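Endonuclease/exonuclease/phosphatase (Leptotrichia buccalis C-1013-b, PDB 3TEB) probably acts as a metal-dependent nuclease of the DNase I-like endonuclease/exonuclease/phosphatase family, with magnesium as its metal ion. Local coordinates at residues Y72-S84 and G94-E108. Sequence-based numbering, arbitrary orientation.
Sequences YTDTDYYLHWSNS and GVAVITRHKIKAEDE
Tyr78, His80 and Ser82 of strand 78-84 pair antiparallel with Thr99, Val97 and Val95 of 94-99, a beta hairpin at one border of a mixed sheet, after which the chain crosses to strand 105-108 in the second sheet of the DNase I-like sandwich. Six backbone hydrogen bonds join these three pairs, among them Tyr78 N to Thr99 O at 2.8 Å. Toward helix 61-69 and its flanking loops, Leu79 CD1 rests on Ile98 CD1 (3.6 Å), and with CG anti to the backbone N (chi1 176°) the Trp81 ring is sent alongside the neighbouring strand, where its edge takes Ala96 CB. Tyr77 crosses Ile98 at about a right angle and brings its phenol end to Arg100, whose CA stands over one ring face and whose CG is 3.4 Å from Tyr77 OH; the hydroxyl itself hydrogen-bonds Tyr35 O. A leucine in place of Tyr77 would probably leave Tyr35 O without this partner and Arg100 CG and CD without the ring end they pack on. The other face of the hairpin turns to the second sheet. There Ile103 CD1 comes in from the opposite direction and reaches His80 CE1 at 3.6 Å, Glu106 slides past the imidazole, and His101 O lies at the edge of the Tyr78 ring. Thr99 OG1 accepts from His101 N, an ST turn at the strand's end. On this face the Val95 side chain lies about 7 Å from that of Glu42, a magnesium-binding residue of this protein. Between the sheets Ser82 OG touches Glu108 CB, and one water, 3.2 Å from Ser82 OG, donates to Glu108 OE1 at 2.8 Å.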
loop_
_atom_site.group_PDB
_atom_site.type_symbol
_atom_site.label_atom_id
_atom_site.label_comp_id
_atom_site.label_asym_id
_atom_site.label_seq_id
_atom_site.Cartn_x
_atom_site.Cartn_y
_atom_site.Cartn_z
ATOM N N TYR A 72 9.348 16.870 -11.002
ATOM C CA TYR A 72 8.824 16.408 -12.285
ATOM C C TYR A 72 7.365 16.775 -12.576
ATOM O O TYR A 72 6.918 16.593 -13.698
ATOM C CB TYR A 72 9.026 14.891 -12.426
ATOM C CG TYR A 72 10.464 14.444 -12.254
ATOM C CD1 TYR A 72 11.435 14.788 -13.191
ATOM C CD2 TYR A 72 10.854 13.681 -11.150
ATOM C CE1 TYR A 72 12.763 14.393 -13.033
ATOM C CE2 TYR A 72 12.183 13.278 -10.981
ATOM C CZ TYR A 72 13.130 13.639 -11.927
ATOM O OH TYR A 72 14.442 13.253 -11.783
ATOM N N THR A 73 6.632 17.285 -11.582
ATOM C CA THR A 73 5.211 17.643 -11.741
ATOM C C THR A 73 4.875 18.863 -10.933
ATOM O O THR A 73 5.412 19.043 -9.841
ATOM C CB THR A 73 4.266 16.553 -11.207
ATOM O OG1 THR A 73 4.687 15.283 -11.693
ATOM C CG2 THR A 73 2.853 16.785 -11.672
ATOM N N ASP A 74 3.962 19.672 -11.465
ATOM C CA ASP A 74 3.397 20.798 -10.743
ATOM C C ASP A 74 2.252 20.370 -9.832
ATOM O O ASP A 74 1.900 21.100 -8.907
ATOM C CB ASP A 74 2.892 21.861 -11.718
ATOM C CG ASP A 74 4.023 22.686 -12.336
ATOM O OD1 ASP A 74 5.188 22.515 -11.907
ATOM O OD2 ASP A 74 3.744 23.511 -13.249
ATOM N N THR A 75 1.678 19.196 -10.097
ATOM C CA THR A 75 0.521 18.692 -9.347
ATOM C C THR A 75 0.794 18.553 -7.849
ATOM O O THR A 75 1.772 17.922 -7.435
ATOM C CB THR A 75 0.024 17.341 -9.905
ATOM O OG1 THR A 75 -0.383 17.509 -11.262
ATOM C CG2 THR A 75 -1.150 16.830 -9.121
ATOM N N ASP A 76 -0.082 19.156 -7.049
ATOM C CA ASP A 76 0.006 19.071 -5.596
ATOM C C ASP A 76 -0.284 17.656 -5.125
ATOM O O ASP A 76 -1.362 17.108 -5.375
ATOM C CB ASP A 76 -0.963 20.059 -4.924
ATOM C CG ASP A 76 -0.572 21.525 -5.152
ATOM O OD1 ASP A 76 0.645 21.811 -5.309
ATOM O OD2 ASP A 76 -1.480 22.395 -5.169
ATOM N N TYR A 77 0.690 17.062 -4.454
ATOM C CA TYR A 77 0.460 15.784 -3.806
ATOM C C TYR A 77 0.459 15.901 -2.282
ATOM O O TYR A 77 1.142 16.759 -1.712
ATOM C CB TYR A 77 1.461 14.760 -4.305
ATOM C CG TYR A 77 1.002 14.067 -5.567
ATOM C CD1 TYR A 77 1.209 14.637 -6.819
ATOM C CD2 TYR A 77 0.348 12.838 -5.506
ATOM C CE1 TYR A 77 0.782 13.990 -7.973
ATOM C CE2 TYR A 77 -0.079 12.184 -6.652
ATOM C CZ TYR A 77 0.140 12.765 -7.876
ATOM O OH TYR A 77 -0.296 12.119 -9.003
ATOM N N TYR A 78 -0.333 15.070 -1.619
ATOM C CA TYR A 78 -0.405 15.163 -0.172
ATOM C C TYR A 78 0.012 13.854 0.476
ATOM O O TYR A 78 -0.266 12.780 -0.052
ATOM C CB TYR A 78 -1.793 15.627 0.282
ATOM C CG TYR A 78 -2.310 16.822 -0.501
ATOM C CD1 TYR A 78 -1.702 18.073 -0.388
ATOM C CD2 TYR A 78 -3.395 16.695 -1.377
ATOM C CE1 TYR A 78 -2.166 19.171 -1.120
ATOM C CE2 TYR A 78 -3.871 17.789 -2.116
ATOM C CZ TYR A 78 -3.253 19.027 -1.980
ATOM O OH TYR A 78 -3.714 20.120 -2.696
ATOM N N LEU A 79 0.720 13.957 1.595
ATOM C CA LEU A 79 1.290 12.794 2.255
ATOM C C LEU A 79 0.625 12.526 3.599
ATOM O O LEU A 79 0.479 13.437 4.418
ATOM C CB LEU A 79 2.792 12.995 2.465
ATOM C CG LEU A 79 3.473 12.067 3.485
ATOM C CD1 LEU A 79 3.430 10.601 3.062
ATOM C CD2 LEU A 79 4.885 12.497 3.726
ATOM N N HIS A 80 0.247 11.272 3.833
ATOM C CA HIS A 80 -0.246 10.859 5.142
ATOM C C HIS A 80 0.473 9.594 5.538
ATOM O O HIS A 80 0.449 8.608 4.797
ATOM C CB HIS A 80 -1.753 10.651 5.107
ATOM C CG HIS A 80 -2.476 11.737 4.379
ATOM N ND1 HIS A 80 -2.947 12.870 5.010
ATOM C CD2 HIS A 80 -2.770 11.886 3.062
ATOM C CE1 HIS A 80 -3.527 13.656 4.116
ATOM N NE2 HIS A 80 -3.434 13.082 2.927
ATOM N N TRP A 81 1.127 9.631 6.692
ATOM C CA TRP A 81 2.001 8.550 7.092
ATOM C C TRP A 81 1.726 8.175 8.515
ATOM O O TRP A 81 1.279 8.996 9.312
ATOM C CB TRP A 81 3.467 8.977 6.949
ATOM C CG TRP A 81 4.495 7.947 7.422
ATOM C CD1 TRP A 81 5.004 6.893 6.706
ATOM C CD2 TRP A 81 5.124 7.893 8.703
ATOM N NE1 TRP A 81 5.913 6.181 7.470
ATOM C CE2 TRP A 81 6.001 6.772 8.698
ATOM C CE3 TRP A 81 5.032 8.677 9.849
ATOM C CZ2 TRP A 81 6.770 6.420 9.790
ATOM C CZ3 TRP A 81 5.795 8.331 10.936
ATOM C CH2 TRP A 81 6.665 7.208 10.900
ATOM N N SER A 82 2.008 6.927 8.846
ATOM C CA SER A 82 1.855 6.487 10.208
ATOM C C SER A 82 2.871 5.435 10.573
ATOM O O SER A 82 3.081 4.494 9.815
ATOM C CB SER A 82 0.454 5.934 10.414
ATOM O OG SER A 82 0.205 5.765 11.800
ATOM N N ASN A 83 3.478 5.587 11.744
ATOM C CA ASN A 83 4.476 4.632 12.228
ATOM C C ASN A 83 3.791 3.384 12.780
ATOM O O ASN A 83 2.730 3.503 13.391
ATOM C CB ASN A 83 5.376 5.326 13.265
ATOM C CG ASN A 83 6.020 4.366 14.250
ATOM O OD1 ASN A 83 7.001 3.693 13.946
ATOM N ND2 ASN A 83 5.480 4.329 15.459
ATOM N N SER A 84 4.373 2.203 12.547
ATOM C CA SER A 84 3.828 0.937 13.079
ATOM C C SER A 84 4.604 0.429 14.268
ATOM O O SER A 84 4.028 0.210 15.338
ATOM C CB SER A 84 3.820 -0.183 12.039
ATOM O OG SER A 84 2.850 0.042 11.038
ATOM N N GLY A 94 6.494 2.100 8.808
ATOM C CA GLY A 94 5.117 2.534 8.743
ATOM C C GLY A 94 4.536 2.355 7.368
ATOM O O GLY A 94 5.132 1.707 6.515
ATOM N N VAL A 95 3.360 2.923 7.149
ATOM C CA VAL A 95 2.727 2.871 5.846
ATOM C C VAL A 95 2.371 4.281 5.491
ATOM O O VAL A 95 2.332 5.139 6.369
ATOM C CB VAL A 95 1.453 2.000 5.845
ATOM C CG1 VAL A 95 1.811 0.522 5.926
ATOM C CG2 VAL A 95 0.535 2.377 6.986
ATOM N N ALA A 96 2.130 4.536 4.211
ATOM C CA ALA A 96 1.726 5.871 3.806
ATOM C C ALA A 96 0.733 5.845 2.663
ATOM O O ALA A 96 0.504 4.801 2.045
ATOM C CB ALA A 96 2.920 6.706 3.456
ATOM N N VAL A 97 0.113 6.991 2.415
ATOM C CA VAL A 97 -0.728 7.186 1.249
ATOM C C VAL A 97 -0.360 8.542 0.685
ATOM O O VAL A 97 -0.255 9.514 1.426
ATOM C CB VAL A 97 -2.227 7.225 1.622
ATOM C CG1 VAL A 97 -3.062 7.511 0.394
ATOM C CG2 VAL A 97 -2.681 5.927 2.270
ATOM N N ILE A 98 -0.134 8.612 -0.615
ATOM C CA ILE A 98 0.007 9.903 -1.286
ATOM C C ILE A 98 -1.241 10.140 -2.128
ATOM O O ILE A 98 -1.814 9.186 -2.671
ATOM C CB ILE A 98 1.215 9.941 -2.235
ATOM C CG1 ILE A 98 2.517 9.537 -1.523
ATOM C CG2 ILE A 98 1.336 11.308 -2.883
ATOM C CD1 ILE A 98 3.067 10.551 -0.534
ATOM N N THR A 99 -1.673 11.391 -2.250
ATOM C CA THR A 99 -2.842 11.652 -3.073
ATOM C C THR A 99 -2.836 12.987 -3.779
ATOM O O THR A 99 -2.326 13.969 -3.253
ATOM C CB THR A 99 -4.195 11.384 -2.316
ATOM O OG1 THR A 99 -5.292 11.616 -3.212
ATOM C CG2 THR A 99 -4.348 12.229 -1.054
ATOM N N ARG A 100 -3.410 12.975 -4.980
ATOM C CA ARG A 100 -3.676 14.144 -5.812
ATOM C C ARG A 100 -4.861 14.952 -5.296
ATOM O O ARG A 100 -4.985 16.148 -5.604
ATOM C CB ARG A 100 -4.059 13.669 -7.201
ATOM C CG ARG A 100 -3.105 13.964 -8.287
ATOM C CD ARG A 100 -3.533 13.238 -9.547
ATOM N NE ARG A 100 -4.810 13.735 -10.059
ATOM C CZ ARG A 100 -5.591 13.094 -10.928
ATOM N NH1 ARG A 100 -5.245 11.909 -11.407
ATOM N NH2 ARG A 100 -6.740 13.636 -11.310
ATOM N N HIS A 101 -5.740 14.281 -4.548
ATOM C CA HIS A 101 -6.995 14.848 -4.075
ATOM C C HIS A 101 -6.935 15.316 -2.644
ATOM O O HIS A 101 -6.239 14.734 -1.828
ATOM C CB HIS A 101 -8.088 13.798 -4.153
ATOM C CG HIS A 101 -8.299 13.254 -5.526
ATOM N ND1 HIS A 101 -8.902 13.982 -6.529
ATOM C CD2 HIS A 101 -7.987 12.053 -6.064
ATOM C CE1 HIS A 101 -8.951 13.251 -7.629
ATOM N NE2 HIS A 101 -8.397 12.078 -7.374
ATOM N N LYS A 102 -7.698 16.355 -2.334
ATOM C CA LYS A 102 -7.907 16.775 -0.952
ATOM C C LYS A 102 -8.841 15.793 -0.245
ATOM O O LYS A 102 -9.556 15.047 -0.910
ATOM C CB LYS A 102 -8.446 18.196 -0.925
ATOM C CG LYS A 102 -7.425 19.169 -1.454
ATOM C CD LYS A 102 -7.916 20.597 -1.505
ATOM C CE LYS A 102 -6.731 21.518 -1.820
ATOM N NZ LYS A 102 -7.171 22.888 -2.234
ATOM N N ILE A 103 -8.830 15.767 1.086
ATOM C CA ILE A 103 -9.533 14.699 1.817
ATOM C C ILE A 103 -10.557 15.170 2.863
ATOM O O ILE A 103 -10.432 16.271 3.406
ATOM C CB ILE A 103 -8.536 13.729 2.496
ATOM C CG1 ILE A 103 -7.650 14.484 3.484
ATOM C CG2 ILE A 103 -7.708 13.009 1.460
ATOM C CD1 ILE A 103 -7.143 13.635 4.606
ATOM N N LYS A 104 -11.553 14.318 3.144
ATOM C CA LYS A 104 -12.592 14.596 4.162
ATOM C C LYS A 104 -12.191 14.046 5.526
ATOM O O LYS A 104 -12.601 14.583 6.543
ATOM C CB LYS A 104 -13.949 13.972 3.784
ATOM C CG LYS A 104 -14.471 14.303 2.410
ATOM C CD LYS A 104 -15.306 15.601 2.392
ATOM C CE LYS A 104 -16.834 15.316 2.508
ATOM N NZ LYS A 104 -17.613 16.189 1.574
ATOM N N ALA A 105 -11.426 12.951 5.541
ATOM C CA ALA A 105 -11.068 12.255 6.777
ATOM C C ALA A 105 -9.731 11.531 6.637
ATOM O O ALA A 105 -9.279 11.261 5.530
ATOM C CB ALA A 105 -12.171 11.278 7.183
ATOM N N GLU A 106 -9.102 11.233 7.766
ATOM C CA GLU A 106 -7.830 10.532 7.809
ATOM C C GLU A 106 -7.810 9.754 9.098
ATOM O O GLU A 106 -8.158 10.278 10.142
ATOM C CB GLU A 106 -6.665 11.527 7.824
ATOM C CG GLU A 106 -5.291 10.910 7.502
ATOM C CD GLU A 106 -4.449 10.475 8.736
ATOM O OE1 GLU A 106 -4.988 10.407 9.870
ATOM O OE2 GLU A 106 -3.228 10.193 8.565
ATOM N N ASP A 107 -7.381 8.507 9.052
ATOM C CA ASP A 107 -7.227 7.766 10.289
ATOM C C ASP A 107 -5.944 6.965 10.266
ATOM O O ASP A 107 -5.467 6.562 9.203
ATOM C CB ASP A 107 -8.437 6.862 10.545
ATOM C CG ASP A 107 -8.700 6.630 12.035
ATOM O OD1 ASP A 107 -7.781 6.887 12.859
ATOM O OD2 ASP A 107 -9.825 6.180 12.383
ATOM N N GLU A 108 -5.389 6.775 11.458
ATOM C CA GLU A 108 -4.210 5.969 11.703
ATOM C C GLU A 108 -4.572 5.119 12.897
ATOM O O GLU A 108 -4.923 5.661 13.950
ATOM C CB GLU A 108 -3.047 6.876 12.067
ATOM C CG GLU A 108 -2.721 7.898 10.996
ATOM C CD GLU A 108 -1.901 9.078 11.506
ATOM O OE1 GLU A 108 -1.196 8.939 12.544
ATOM O OE2 GLU A 108 -1.957 10.154 10.854
HETATM O O HOH W 1 0.136 7.436 14.485
#